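Local coordinates for conserved exported protein (Bacteroides fragilis, PDB 3CLW), which is of unproven function but is probably a family 30 glycoside hydrolase that cleaves O-glycosidic bonds, at residues S281-T286 against E317-I322; V338-H343 against A423-M428. All coordinates share one frame; numbering follows the deposited sequence.

How the interactions relate
Interaction 1 joins two loops of the family 30 TIM barrel, and interaction 2 sets the barrel helix 328-347 against the turn that opens strand 427-433. Their centres lie about 12 Å apart, on the same side of the chain's centre, and R340 bridges them: its NH2 forms a salt bridge of 2.8 Å with E321 OE1 of interaction 1, while its NH1 serves interaction 2. Alkyl packing adds two more links, A282 CB to I341 CD1 at 3.5 Å and A285 CB to A424 CB at 3.9 Å. With the active site not established for this protein, neither contact is assigned a part in it.

Interaction 1: S281-T286 against E317-I322; sequences SAYPAT and EKNEEI
Y283 and N319 mark the closest backbone approach, 8.0 Å between their CA atoms, so side chains make the direct contacts between the loop 317-322 and 281-286, a loop running into the first turn of helix 285-300. The Y283 ring carries most of it. Its CG is anti to the backbone N (chi1 -177°), which swings the ring toward 317-322, and N319 lies over one face: CB makes a CH-pi contact 3.8 Å from the ring centroid, while the amide stacks with its plane tilted 18° from the ring. P284 CB, after a cis peptide bond, covers the opposite face. At the edge, E321 OE1 comes in the ring plane to 3.4 Å from Y283 CE1; its carboxylate is held by the Y445 hydroxyl, through OE2, and by the salt bridge of OE1 to R340. E320 CG touches Y283 OH obliquely. A water accepts from A282 N and donates weakly to E317 OE2, which also bonds the hydroxyls of Y313 and Y337. At the surface of the barrel domain, the contact joins the approach to helix 285-300 to the loop between strand 307-310 and helix 328-347, whose Y337 packs against A282 and Y283.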
loop_
_atom_site.group_PDB
_atom_site.type_symbol
_atom_site.label_atom_id
_atom_site.label_comp_id
_atom_site.label_asym_id
_atom_site.label_seq_id
_atom_site.Cartn_x
_atom_site.Cartn_y
_atom_site.Cartn_z
ATOM N N SER A 281 -3.139 10.994 -9.312
ATOM C CA SER A 281 -3.212 10.396 -10.627
ATOM C C SER A 281 -4.442 9.498 -10.747
ATOM O O SER A 281 -4.568 8.738 -11.704
ATOM C CB SER A 281 -1.913 9.627 -10.962
ATOM O OG SER A 281 -1.700 8.491 -10.111
ATOM N N ALA A 282 -5.337 9.583 -9.766
ATOM C CA ALA A 282 -6.527 8.701 -9.743
ATOM C C ALA A 282 -7.763 9.327 -10.371
ATOM O O ALA A 282 -8.795 8.669 -10.486
ATOM C CB ALA A 282 -6.830 8.228 -8.333
ATOM N N TYR A 283 -7.636 10.587 -10.786
ATOM C CA TYR A 283 -8.701 11.375 -11.403
ATOM C C TYR A 283 -8.058 12.480 -12.233
ATOM O O TYR A 283 -7.046 13.044 -11.799
ATOM C CB TYR A 283 -9.572 11.992 -10.309
ATOM C CG TYR A 283 -10.766 12.783 -10.808
ATOM C CD1 TYR A 283 -11.991 12.161 -11.012
ATOM C CD2 TYR A 283 -10.662 14.156 -11.076
ATOM C CE1 TYR A 283 -13.082 12.856 -11.455
ATOM C CE2 TYR A 283 -11.761 14.874 -11.532
ATOM C CZ TYR A 283 -12.971 14.210 -11.716
ATOM O OH TYR A 283 -14.093 14.890 -12.159
ATOM N N PRO A 284 -8.624 12.796 -13.428
ATOM C CA PRO A 284 -9.756 12.111 -14.051
ATOM C C PRO A 284 -9.351 10.797 -14.683
ATOM O O PRO A 284 -8.167 10.454 -14.689
ATOM C CB PRO A 284 -10.238 13.113 -15.117
ATOM C CG PRO A 284 -9.025 13.859 -15.493
ATOM C CD PRO A 284 -8.178 13.945 -14.245
ATOM N N ALA A 285 -10.334 10.072 -15.208
ATOM C CA ALA A 285 -10.112 8.736 -15.767
ATOM C C ALA A 285 -9.076 8.688 -16.887
ATOM O O ALA A 285 -8.383 7.666 -17.055
ATOM C CB ALA A 285 -11.428 8.096 -16.230
ATOM N N THR A 286 -8.984 9.762 -17.671
ATOM C CA THR A 286 -7.981 9.788 -18.751
ATOM C C THR A 286 -6.563 9.700 -18.156
ATOM O O THR A 286 -5.739 8.882 -18.587
ATOM C CB THR A 286 -8.145 10.995 -19.723
ATOM O OG1 THR A 286 -7.982 12.229 -19.011
ATOM C CG2 THR A 286 -9.509 10.987 -20.334
ATOM N N GLU A 317 -7.180 13.841 -2.471
ATOM C CA GLU A 317 -7.663 14.763 -3.479
ATOM C C GLU A 317 -9.141 15.077 -3.311
ATOM O O GLU A 317 -9.859 14.450 -2.527
ATOM C CB GLU A 317 -7.428 14.223 -4.885
ATOM C CG GLU A 317 -8.263 13.005 -5.226
ATOM C CD GLU A 317 -7.557 11.693 -4.907
ATOM O OE1 GLU A 317 -6.807 11.606 -3.901
ATOM O OE2 GLU A 317 -7.762 10.743 -5.688
ATOM N N LYS A 318 -9.574 16.059 -4.091
ATOM C CA LYS A 318 -10.937 16.550 -4.074
ATOM C C LYS A 318 -11.427 16.591 -5.509
ATOM O O LYS A 318 -10.688 16.969 -6.412
ATOM C CB LYS A 318 -10.990 17.951 -3.463
ATOM C CG LYS A 318 -10.553 18.032 -2.018
ATOM C CD LYS A 318 -10.974 19.372 -1.445
ATOM C CE LYS A 318 -10.528 19.559 -0.008
ATOM N NZ LYS A 318 -11.654 19.368 0.955
ATOM N N ASN A 319 -12.665 16.157 -5.702
ATOM C CA ASN A 319 -13.316 16.129 -7.003
ATOM C C ASN A 319 -14.802 15.786 -6.834
ATOM O O ASN A 319 -15.222 15.313 -5.775
ATOM C CB ASN A 319 -12.601 15.181 -7.989
ATOM C CG ASN A 319 -12.606 13.713 -7.537
ATOM O OD1 ASN A 319 -13.662 13.105 -7.311
ATOM N ND2 ASN A 319 -11.417 13.139 -7.429
ATOM N N GLU A 320 -15.584 16.026 -7.884
ATOM C CA GLU A 320 -17.037 15.813 -7.861
ATOM C C GLU A 320 -17.478 14.397 -7.501
ATOM O O GLU A 320 -18.592 14.207 -7.030
ATOM C CB GLU A 320 -17.660 16.198 -9.209
ATOM C CG GLU A 320 -16.975 15.545 -10.409
ATOM C CD GLU A 320 -17.865 15.473 -11.654
ATOM O OE1 GLU A 320 -17.369 15.874 -12.735
ATOM O OE2 GLU A 320 -19.038 15.020 -11.558
ATOM N N GLU A 321 -16.633 13.403 -7.752
ATOM C CA GLU A 321 -16.994 12.013 -7.474
ATOM C C GLU A 321 -17.023 11.657 -5.981
ATOM O O GLU A 321 -17.828 10.827 -5.556
ATOM C CB GLU A 321 -16.075 11.065 -8.225
ATOM C CG GLU A 321 -16.333 11.019 -9.705
ATOM C CD GLU A 321 -15.730 9.792 -10.336
ATOM O OE1 GLU A 321 -14.662 9.922 -10.970
ATOM O OE2 GLU A 321 -16.313 8.689 -10.175
ATOM N N ILE A 322 -16.172 12.317 -5.196
ATOM C CA ILE A 322 -15.907 11.910 -3.815
ATOM C C ILE A 322 -16.022 13.036 -2.786
ATOM O O ILE A 322 -15.963 12.776 -1.577
ATOM C CB ILE A 322 -14.487 11.254 -3.671
ATOM C CG1 ILE A 322 -13.384 12.204 -4.176
ATOM C CG2 ILE A 322 -14.436 9.886 -4.351
ATOM C CD1 ILE A 322 -12.000 11.857 -3.707
HETATM O O HOH W 1 -5.526 11.466 -7.760
#

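Interaction 2: V338-H343 against A423-M428; sequences VARIIH and AATSLM
M428 lies against H343 and R340 of helix 328-347, and this is the densely packed, buried part of the contact. Its CB stands over the middle of the H343 imidazole, 3.4 Å from the ring centroid and only 8° off the ring normal, a CH-pi contact made squarely on the face. The sulfur continues past the ring obliquely, with SD 4.4 Å from the same centroid, and then meets the aliphatic part of R340, SD to CG at 3.7 Å. A bend at the last torsion of M428 (chi3 -88°) turns its CE along R340, where it touches CB, CG and CD. Y399 of helix 391-400 also packs on H343.

Toward the turn the contact thins. R340 runs extended from the helix and then bends at chi3, which brings its guanidinium beside the type I turn A423-S426. There NH1 donates to A424 O at 3.1 Å, with an N-H...O angle of 159°; the oxygen lies near the guanidinium plane, but the donor stands well above the carbonyl plane. A424 CB approaches R340 CD no closer than 4.2 Å. Exposed T425 brushes the edge of the guanidinium with its CG2, and its CB points away from the helix.

The chemistry is thus divided along R340: its methylene groups share the apolar packing with M428, while its charged end has NH1 on the turn carbonyl and NH2 in a salt bridge with E321. Two anchors in different loops would restrict rotation of the guanidinium, and the carboxylate probably offsets its charge where it is buried.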
loop_
_atom_site.group_PDB
_atom_site.type_symbol
_atom_site.label_atom_id
_atom_site.label_comp_id
_atom_site.label_asym_id
_atom_site.label_seq_id
_atom_site.Cartn_x
_atom_site.Cartn_y
_atom_site.Cartn_z
ATOM N N VAL A 338 -11.797 3.968 -4.983
ATOM C CA VAL A 338 -10.540 3.334 -4.636
ATOM C C VAL A 338 -10.457 1.976 -5.290
ATOM O O VAL A 338 -9.410 1.612 -5.768
ATOM C CB VAL A 338 -10.320 3.235 -3.107
ATOM C CG1 VAL A 338 -9.006 2.560 -2.796
ATOM C CG2 VAL A 338 -10.331 4.608 -2.468
ATOM N N ALA A 339 -11.559 1.230 -5.324
ATOM C CA ALA A 339 -11.571 -0.039 -6.050
ATOM C C ALA A 339 -11.149 0.144 -7.527
ATOM O O ALA A 339 -10.576 -0.737 -8.115
ATOM C CB ALA A 339 -12.911 -0.706 -5.955
ATOM N N ARG A 340 -11.460 1.294 -8.106
ATOM C CA ARG A 340 -11.069 1.622 -9.484
ATOM C C ARG A 340 -9.552 1.851 -9.602
ATOM O O ARG A 340 -8.916 1.369 -10.549
ATOM C CB ARG A 340 -11.828 2.870 -9.969
ATOM C CG ARG A 340 -11.352 3.358 -11.352
ATOM C CD ARG A 340 -12.312 4.353 -11.971
ATOM N NE ARG A 340 -12.252 5.631 -11.281
ATOM C CZ ARG A 340 -12.871 6.716 -11.719
ATOM N NH1 ARG A 340 -13.604 6.660 -12.839
ATOM N NH2 ARG A 340 -12.759 7.857 -11.057
ATOM N N ILE A 341 -8.975 2.558 -8.630
ATOM C CA ILE A 341 -7.531 2.644 -8.563
ATOM C C ILE A 341 -6.927 1.247 -8.512
ATOM O O ILE A 341 -5.987 0.953 -9.271
ATOM C CB ILE A 341 -7.015 3.452 -7.366
ATOM C CG1 ILE A 341 -7.545 4.876 -7.405
ATOM C CG2 ILE A 341 -5.478 3.492 -7.395
ATOM C CD1 ILE A 341 -7.479 5.592 -6.073
ATOM N N ILE A 342 -7.475 0.387 -7.649
ATOM C CA ILE A 342 -6.921 -0.949 -7.499
ATOM C C ILE A 342 -6.946 -1.717 -8.826
ATOM O O ILE A 342 -5.908 -2.263 -9.257
ATOM C CB ILE A 342 -7.594 -1.772 -6.363
ATOM C CG1 ILE A 342 -7.268 -1.150 -4.999
ATOM C CG2 ILE A 342 -7.117 -3.266 -6.398
ATOM C CD1 ILE A 342 -8.061 -1.718 -3.796
ATOM N N HIS A 343 -8.121 -1.751 -9.459
ATOM C CA HIS A 343 -8.282 -2.485 -10.699
ATOM C C HIS A 343 -7.282 -2.053 -11.786
ATOM O O HIS A 343 -6.675 -2.884 -12.444
ATOM C CB HIS A 343 -9.690 -2.325 -11.223
ATOM C CG HIS A 343 -9.864 -2.846 -12.612
ATOM N ND1 HIS A 343 -10.170 -4.161 -12.878
ATOM C CD2 HIS A 343 -9.750 -2.235 -13.812
ATOM C CE1 HIS A 343 -10.246 -4.333 -14.184
ATOM N NE2 HIS A 343 -9.987 -3.181 -14.769
ATOM N N ALA A 423 -14.085 1.482 -19.832
ATOM C CA ALA A 423 -14.219 0.594 -18.680
ATOM C C ALA A 423 -14.198 1.359 -17.353
ATOM O O ALA A 423 -14.974 1.047 -16.453
ATOM C CB ALA A 423 -13.142 -0.454 -18.703
ATOM N N ALA A 424 -13.343 2.379 -17.256
ATOM C CA ALA A 424 -13.187 3.173 -16.029
ATOM C C ALA A 424 -14.476 3.843 -15.510
ATOM O O ALA A 424 -14.580 4.167 -14.317
ATOM C CB ALA A 424 -12.091 4.207 -16.206
ATOM N N THR A 425 -15.456 4.064 -16.385
ATOM C CA THR A 425 -16.704 4.703 -15.948
ATOM C C THR A 425 -17.882 3.759 -16.063
ATOM O O THR A 425 -19.013 4.148 -15.776
ATOM C CB THR A 425 -17.026 6.034 -16.717
ATOM O OG1 THR A 425 -16.957 5.809 -18.138
ATOM C CG2 THR A 425 -16.042 7.107 -16.329
ATOM N N SER A 426 -17.628 2.528 -16.497
ATOM C CA SER A 426 -18.691 1.531 -16.599
ATOM C C SER A 426 -18.378 0.247 -15.823
ATOM O O SER A 426 -18.779 0.120 -14.665
ATOM C CB SER A 426 -19.060 1.250 -18.069
ATOM O OG SER A 426 -17.972 0.722 -18.817
ATOM N N LEU A 427 -17.657 -0.691 -16.440
ATOM C CA LEU A 427 -17.469 -2.009 -15.864
ATOM C C LEU A 427 -16.013 -2.511 -15.972
ATOM O O LEU A 427 -15.465 -2.645 -17.086
ATOM C CB LEU A 427 -18.435 -2.995 -16.509
ATOM C CG LEU A 427 -18.370 -4.437 -16.013
ATOM C CD1 LEU A 427 -19.115 -4.615 -14.682
ATOM C CD2 LEU A 427 -18.917 -5.389 -17.053
ATOM N N MET A 428 -15.409 -2.782 -14.809
ATOM C CA MET A 428 -14.010 -3.215 -14.702
ATOM C C MET A 428 -13.978 -4.608 -14.103
ATOM O O MET A 428 -14.651 -4.888 -13.111
ATOM C CB MET A 428 -13.195 -2.242 -13.836
ATOM C CG MET A 428 -12.911 -0.865 -14.469
ATOM S SD MET A 428 -12.322 0.365 -13.282
ATOM C CE MET A 428 -13.890 0.997 -12.749
#